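Local coordinates for DNA repair protein RAD7 (Saccharomyces cerevisiae, PDB 5ZB2) that takes part in global genome nucleotide excision repair, clearing UV and bulky-adduct damage from nontranscribing DNA as a component of the global genome repair complex with RAD16, at residues V222-R236 / D248-I262. Numbering follows the deposited sequence.
Sequences VNDEIIINLLGQIGR and DLTDSMIINGLTAFI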
loop_
_atom_site.group_PDB
_atom_site.type_symbol
_atom_site.label_atom_id
_atom_site.label_comp_id
_atom_site.label_asym_id
_atom_site.label_seq_id
_atom_site.Cartn_x
_atom_site.Cartn_y
_atom_site.Cartn_z
ATOM N N VAL A 222 31.623 25.848 5.655
ATOM C CA VAL A 222 32.229 25.466 4.378
ATOM C C VAL A 222 33.319 26.496 4.100
ATOM O O VAL A 222 33.084 27.499 3.421
ATOM C CB VAL A 222 31.206 25.411 3.240
ATOM C CG1 VAL A 222 31.893 25.112 1.904
ATOM C CG2 VAL A 222 30.125 24.376 3.537
ATOM N N ASN A 223 34.520 26.263 4.626
ATOM C CA ASN A 223 35.600 27.235 4.552
ATOM C C ASN A 223 36.689 26.754 3.601
ATOM O O ASN A 223 36.685 25.613 3.133
ATOM C CB ASN A 223 36.181 27.512 5.947
ATOM C CG ASN A 223 36.661 26.256 6.646
ATOM O OD1 ASN A 223 37.127 25.310 6.013
ATOM N ND2 ASN A 223 36.552 26.244 7.965
ATOM N N ASP A 224 37.630 27.660 3.317
ATOM C CA ASP A 224 38.712 27.362 2.385
ATOM C C ASP A 224 39.433 26.079 2.767
ATOM O O ASP A 224 39.689 25.219 1.917
ATOM C CB ASP A 224 39.701 28.529 2.341
ATOM C CG ASP A 224 39.089 29.792 1.789
ATOM O OD1 ASP A 224 38.399 29.715 0.751
ATOM O OD2 ASP A 224 39.301 30.864 2.390
ATOM N N GLU A 225 39.769 25.937 4.052
ATOM C CA GLU A 225 40.557 24.791 4.494
ATOM C C GLU A 225 39.880 23.474 4.132
ATOM O O GLU A 225 40.541 22.532 3.676
ATOM C CB GLU A 225 40.795 24.875 6.002
ATOM C CG GLU A 225 41.877 23.936 6.516
ATOM C CD GLU A 225 42.105 24.060 8.012
ATOM O OE1 GLU A 225 42.247 23.013 8.679
ATOM O OE2 GLU A 225 42.140 25.202 8.521
ATOM N N ILE A 226 38.562 23.388 4.325
ATOM C CA ILE A 226 37.849 22.144 4.042
ATOM C C ILE A 226 37.853 21.851 2.546
ATOM O O ILE A 226 38.064 20.708 2.125
ATOM C CB ILE A 226 36.416 22.215 4.604
ATOM C CG1 ILE A 226 36.459 22.250 6.136
ATOM C CG2 ILE A 226 35.580 21.030 4.117
ATOM C CD1 ILE A 226 35.125 22.520 6.795
ATOM N N ILE A 227 37.610 22.871 1.720
ATOM C CA ILE A 227 37.528 22.642 0.280
ATOM C C ILE A 227 38.900 22.318 -0.297
ATOM O O ILE A 227 39.009 21.521 -1.238
ATOM C CB ILE A 227 36.903 23.864 -0.417
ATOM C CG1 ILE A 227 35.481 24.106 0.106
ATOM C CG2 ILE A 227 36.911 23.688 -1.938
ATOM C CD1 ILE A 227 34.528 22.922 -0.056
ATOM N N ILE A 228 39.961 22.922 0.241
ATOM C CA ILE A 228 41.309 22.602 -0.222
ATOM C C ILE A 228 41.631 21.144 0.075
ATOM O O ILE A 228 42.062 20.394 -0.807
ATOM C CB ILE A 228 42.337 23.553 0.413
ATOM C CG1 ILE A 228 42.126 24.970 -0.121
ATOM C CG2 ILE A 228 43.770 23.080 0.126
ATOM C CD1 ILE A 228 42.849 26.038 0.670
ATOM N N ASN A 229 41.422 20.720 1.324
ATOM C CA ASN A 229 41.683 19.329 1.684
ATOM C C ASN A 229 40.853 18.379 0.831
ATOM O O ASN A 229 41.343 17.328 0.401
ATOM C CB ASN A 229 41.399 19.111 3.170
ATOM C CG ASN A 229 42.395 19.834 4.060
ATOM O OD1 ASN A 229 43.446 20.270 3.595
ATOM N ND2 ASN A 229 42.071 19.961 5.340
ATOM N N LEU A 230 39.598 18.738 0.562
ATOM C CA LEU A 230 38.760 17.896 -0.285
ATOM C C LEU A 230 39.307 17.830 -1.706
ATOM O O LEU A 230 39.358 16.753 -2.312
ATOM C CB LEU A 230 37.327 18.423 -0.276
ATOM C CG LEU A 230 36.229 17.508 -0.813
ATOM C CD1 LEU A 230 36.184 16.189 -0.056
ATOM C CD2 LEU A 230 34.895 18.227 -0.712
ATOM N N LEU A 231 39.730 18.973 -2.254
ATOM C CA LEU A 231 40.300 18.979 -3.596
ATOM C C LEU A 231 41.589 18.172 -3.659
ATOM O O LEU A 231 41.875 17.541 -4.682
ATOM C CB LEU A 231 40.548 20.415 -4.059
ATOM C CG LEU A 231 39.303 21.242 -4.391
ATOM C CD1 LEU A 231 39.680 22.688 -4.682
ATOM C CD2 LEU A 231 38.550 20.642 -5.571
ATOM N N GLY A 232 42.378 18.174 -2.582
ATOM C CA GLY A 232 43.560 17.337 -2.529
ATOM C C GLY A 232 43.251 15.861 -2.651
ATOM O O GLY A 232 44.152 15.067 -2.940
ATOM N N GLN A 233 41.993 15.476 -2.439
ATOM C CA GLN A 233 41.556 14.090 -2.536
ATOM C C GLN A 233 40.927 13.769 -3.889
ATOM O O GLN A 233 41.295 12.773 -4.521
ATOM C CB GLN A 233 40.557 13.794 -1.409
ATOM C CG GLN A 233 40.083 12.355 -1.340
ATOM C CD GLN A 233 41.182 11.398 -0.925
ATOM O OE1 GLN A 233 41.677 10.610 -1.733
ATOM N NE2 GLN A 233 41.566 11.461 0.345
ATOM N N ILE A 234 39.998 14.601 -4.358
ATOM C CA ILE A 234 39.173 14.271 -5.518
ATOM C C ILE A 234 39.536 15.068 -6.761
ATOM O O ILE A 234 39.021 14.751 -7.845
ATOM C CB ILE A 234 37.670 14.452 -5.209
ATOM C CG1 ILE A 234 37.334 15.932 -4.988
ATOM C CG2 ILE A 234 37.279 13.629 -3.986
ATOM C CD1 ILE A 234 35.842 16.218 -4.847
ATOM N N GLY A 235 40.390 16.088 -6.650
ATOM C CA GLY A 235 40.621 16.981 -7.776
ATOM C C GLY A 235 41.021 16.267 -9.053
ATOM O O GLY A 235 40.715 16.734 -10.156
ATOM N N ARG A 236 41.689 15.120 -8.927
ATOM C CA ARG A 236 42.256 14.452 -10.095
ATOM C C ARG A 236 41.172 13.973 -11.057
ATOM O O ARG A 236 41.322 14.101 -12.278
ATOM C CB ARG A 236 43.130 13.286 -9.633
ATOM C CG ARG A 236 43.704 12.422 -10.748
ATOM C CD ARG A 236 44.606 11.337 -10.173
ATOM N NE ARG A 236 44.004 10.692 -9.005
ATOM C CZ ARG A 236 43.233 9.608 -9.047
ATOM N NH1 ARG A 236 42.960 9.013 -10.201
ATOM N NH2 ARG A 236 42.734 9.113 -7.925
ATOM N N ASP A 248 31.729 32.095 2.345
ATOM C CA ASP A 248 32.938 32.173 3.154
ATOM C C ASP A 248 34.206 31.843 2.372
ATOM O O ASP A 248 35.307 32.081 2.881
ATOM C CB ASP A 248 32.816 31.228 4.353
ATOM C CG ASP A 248 33.746 31.598 5.488
ATOM O OD1 ASP A 248 33.512 32.649 6.126
ATOM O OD2 ASP A 248 34.696 30.830 5.756
ATOM N N LEU A 249 34.084 31.303 1.160
ATOM C CA LEU A 249 35.248 30.917 0.376
ATOM C C LEU A 249 35.919 32.140 -0.244
ATOM O O LEU A 249 35.260 33.119 -0.608
ATOM C CB LEU A 249 34.847 29.930 -0.721
ATOM C CG LEU A 249 34.234 28.615 -0.233
ATOM C CD1 LEU A 249 33.843 27.732 -1.406
ATOM C CD2 LEU A 249 35.187 27.876 0.693
ATOM N N THR A 250 37.246 32.073 -0.365
ATOM C CA THR A 250 38.052 33.188 -0.850
ATOM C C THR A 250 39.023 32.700 -1.919
ATOM O O THR A 250 39.051 31.520 -2.281
ATOM C CB THR A 250 38.831 33.851 0.292
ATOM O OG1 THR A 250 39.887 32.979 0.709
ATOM C CG2 THR A 250 37.918 34.142 1.476
ATOM N N ASP A 251 39.847 33.628 -2.413
ATOM C CA ASP A 251 40.856 33.272 -3.406
ATOM C C ASP A 251 41.756 32.145 -2.915
ATOM O O ASP A 251 42.335 31.414 -3.730
ATOM C CB ASP A 251 41.699 34.499 -3.761
ATOM C CG ASP A 251 40.973 35.466 -4.683
ATOM O OD1 ASP A 251 39.876 35.118 -5.183
ATOM O OD2 ASP A 251 41.513 36.571 -4.921
ATOM N N SER A 252 41.888 31.988 -1.596
ATOM C CA SER A 252 42.708 30.910 -1.054
ATOM C C SER A 252 42.267 29.561 -1.605
ATOM O O SER A 252 43.097 28.729 -1.991
ATOM C CB SER A 252 42.636 30.919 0.473
ATOM O OG SER A 252 43.299 29.791 1.006
ATOM N N MET A 253 40.955 29.326 -1.647
ATOM C CA MET A 253 40.443 28.097 -2.247
ATOM C C MET A 253 40.864 27.993 -3.706
ATOM O O MET A 253 41.149 26.896 -4.203
ATOM C CB MET A 253 38.919 28.049 -2.124
ATOM C CG MET A 253 38.290 26.756 -2.608
ATOM S SD MET A 253 37.911 26.727 -4.374
ATOM C CE MET A 253 36.481 27.810 -4.435
ATOM N N ILE A 254 40.923 29.129 -4.402
ATOM C CA ILE A 254 41.275 29.124 -5.819
ATOM C C ILE A 254 42.766 28.867 -5.992
ATOM O O ILE A 254 43.181 28.066 -6.838
ATOM C CB ILE A 254 40.866 30.453 -6.482
ATOM C CG1 ILE A 254 39.371 30.741 -6.277
ATOM C CG2 ILE A 254 41.233 30.442 -7.968
ATOM C CD1 ILE A 254 38.440 29.753 -6.944
ATOM N N ILE A 255 43.593 29.554 -5.205
ATOM C CA ILE A 255 45.039 29.474 -5.377
ATOM C C ILE A 255 45.580 28.178 -4.790
ATOM O O ILE A 255 46.368 27.472 -5.429
ATOM C CB ILE A 255 45.713 30.706 -4.741
ATOM C CG1 ILE A 255 45.161 32.000 -5.355
ATOM C CG2 ILE A 255 47.232 30.639 -4.899
ATOM C CD1 ILE A 255 45.315 32.099 -6.860
ATOM N N ASN A 256 45.172 27.845 -3.567
ATOM C CA ASN A 256 45.729 26.706 -2.852
ATOM C C ASN A 256 44.941 25.419 -3.053
ATOM O O ASN A 256 45.427 24.353 -2.655
ATOM C CB ASN A 256 45.808 27.025 -1.357
ATOM C CG ASN A 256 46.574 28.305 -1.080
ATOM O OD1 ASN A 256 46.048 29.247 -0.484
ATOM N ND2 ASN A 256 47.826 28.346 -1.516
ATOM N N GLY A 257 43.754 25.486 -3.654
ATOM C CA GLY A 257 42.937 24.305 -3.871
ATOM C C GLY A 257 42.780 23.922 -5.329
ATOM O O GLY A 257 43.339 22.916 -5.777
ATOM N N LEU A 258 42.023 24.721 -6.086
ATOM C CA LEU A 258 41.768 24.395 -7.486
ATOM C C LEU A 258 43.059 24.339 -8.293
ATOM O O LEU A 258 43.318 23.361 -9.002
ATOM C CB LEU A 258 40.808 25.414 -8.101
ATOM C CG LEU A 258 39.339 25.339 -7.690
ATOM C CD1 LEU A 258 38.565 26.455 -8.376
ATOM C CD2 LEU A 258 38.737 23.982 -8.026
ATOM N N THR A 259 43.879 25.387 -8.214
ATOM C CA THR A 259 45.079 25.426 -9.041
ATOM C C THR A 259 46.068 24.338 -8.642
ATOM O O THR A 259 46.793 23.818 -9.496
ATOM C CB THR A 259 45.739 26.798 -8.948
ATOM O OG1 THR A 259 44.782 27.816 -9.271
ATOM C CG2 THR A 259 46.912 26.887 -9.918
ATOM N N ALA A 260 46.106 23.981 -7.358
ATOM C CA ALA A 260 47.051 22.974 -6.894
ATOM C C ALA A 260 46.680 21.583 -7.393
ATOM O O ALA A 260 47.556 20.818 -7.810
ATOM C CB ALA A 260 47.115 22.984 -5.367
ATOM N N PHE A 261 45.390 21.237 -7.371
ATOM C CA PHE A 261 44.974 19.845 -7.465
ATOM C C PHE A 261 44.107 19.512 -8.671
ATOM O O PHE A 261 43.703 18.352 -8.809
ATOM C CB PHE A 261 44.224 19.443 -6.189
ATOM C CG PHE A 261 45.042 19.592 -4.939
ATOM C CD1 PHE A 261 46.187 18.836 -4.749
ATOM C CD2 PHE A 261 44.659 20.480 -3.950
ATOM C CE1 PHE A 261 46.939 18.971 -3.595
ATOM C CE2 PHE A 261 45.406 20.616 -2.796
ATOM C CZ PHE A 261 46.545 19.861 -2.618
ATOM N N ILE A 262 43.813 20.467 -9.547
ATOM C CA ILE A 262 43.090 20.163 -10.782
ATOM C C ILE A 262 44.124 19.938 -11.880
ATOM O O ILE A 262 44.977 20.808 -12.106
ATOM C CB ILE A 262 42.113 21.286 -11.168
ATOM C CG1 ILE A 262 41.036 21.476 -10.095
ATOM C CG2 ILE A 262 41.474 21.004 -12.526
ATOM C CD1 ILE A 262 40.062 20.309 -9.957
HETATM O O HOH W 1 31.017 29.274 2.788
HETATM O O HOH W 2 37.006 30.391 4.292
#
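Phe261 lays one face of its ring over the backbone of Gly232, whose CA lies over the centre of that face, 3.5 Å from the ring centroid, a CH-pi contact; glycine suits this place because its bare CA lets the ring lie flat on the backbone. Midway along, Ile228 is a knob among Ser252, Met253, Asn256 and Gly257. Its CG1, anti to the carbonyl carbon (chi1 -67°), comes within 3.9 Å of Gly257 CA, and its CD1 reaches Asn256 CB. Lacking a CB, which would clash with Leu231 CD1, Gly257 lets the axes close to 8.3 Å at an angle of 4°. Leu231 CD1 slips past it to Leu258 CD2 (3.7 Å), while on the buried side Ile227 CG2 meets the bent chain of Met253 at CG (3.4 Å).

At the N-terminal ends Asp224 bridges to Thr250 with both oxygens: Thr250 N points to the syn lone pair of OD1 (2.9 Å, 167°), and Thr250 OG1 donates to OD2 (2.8 Å) from above the carboxylate plane. Thr250 OG1 in turn caps Ser252 N. With an alanine here instead of Asp224, Thr250 N and OG1 would probably both lose the carboxylate that ties the two helix starts together. Leu243, on the strand between the helices, touches Ile227 and Leu249. The near-parallel pair is characteristic of successive convex-side helices in a leucine-rich-repeat solenoid, the part of Rad7 that this chain forms.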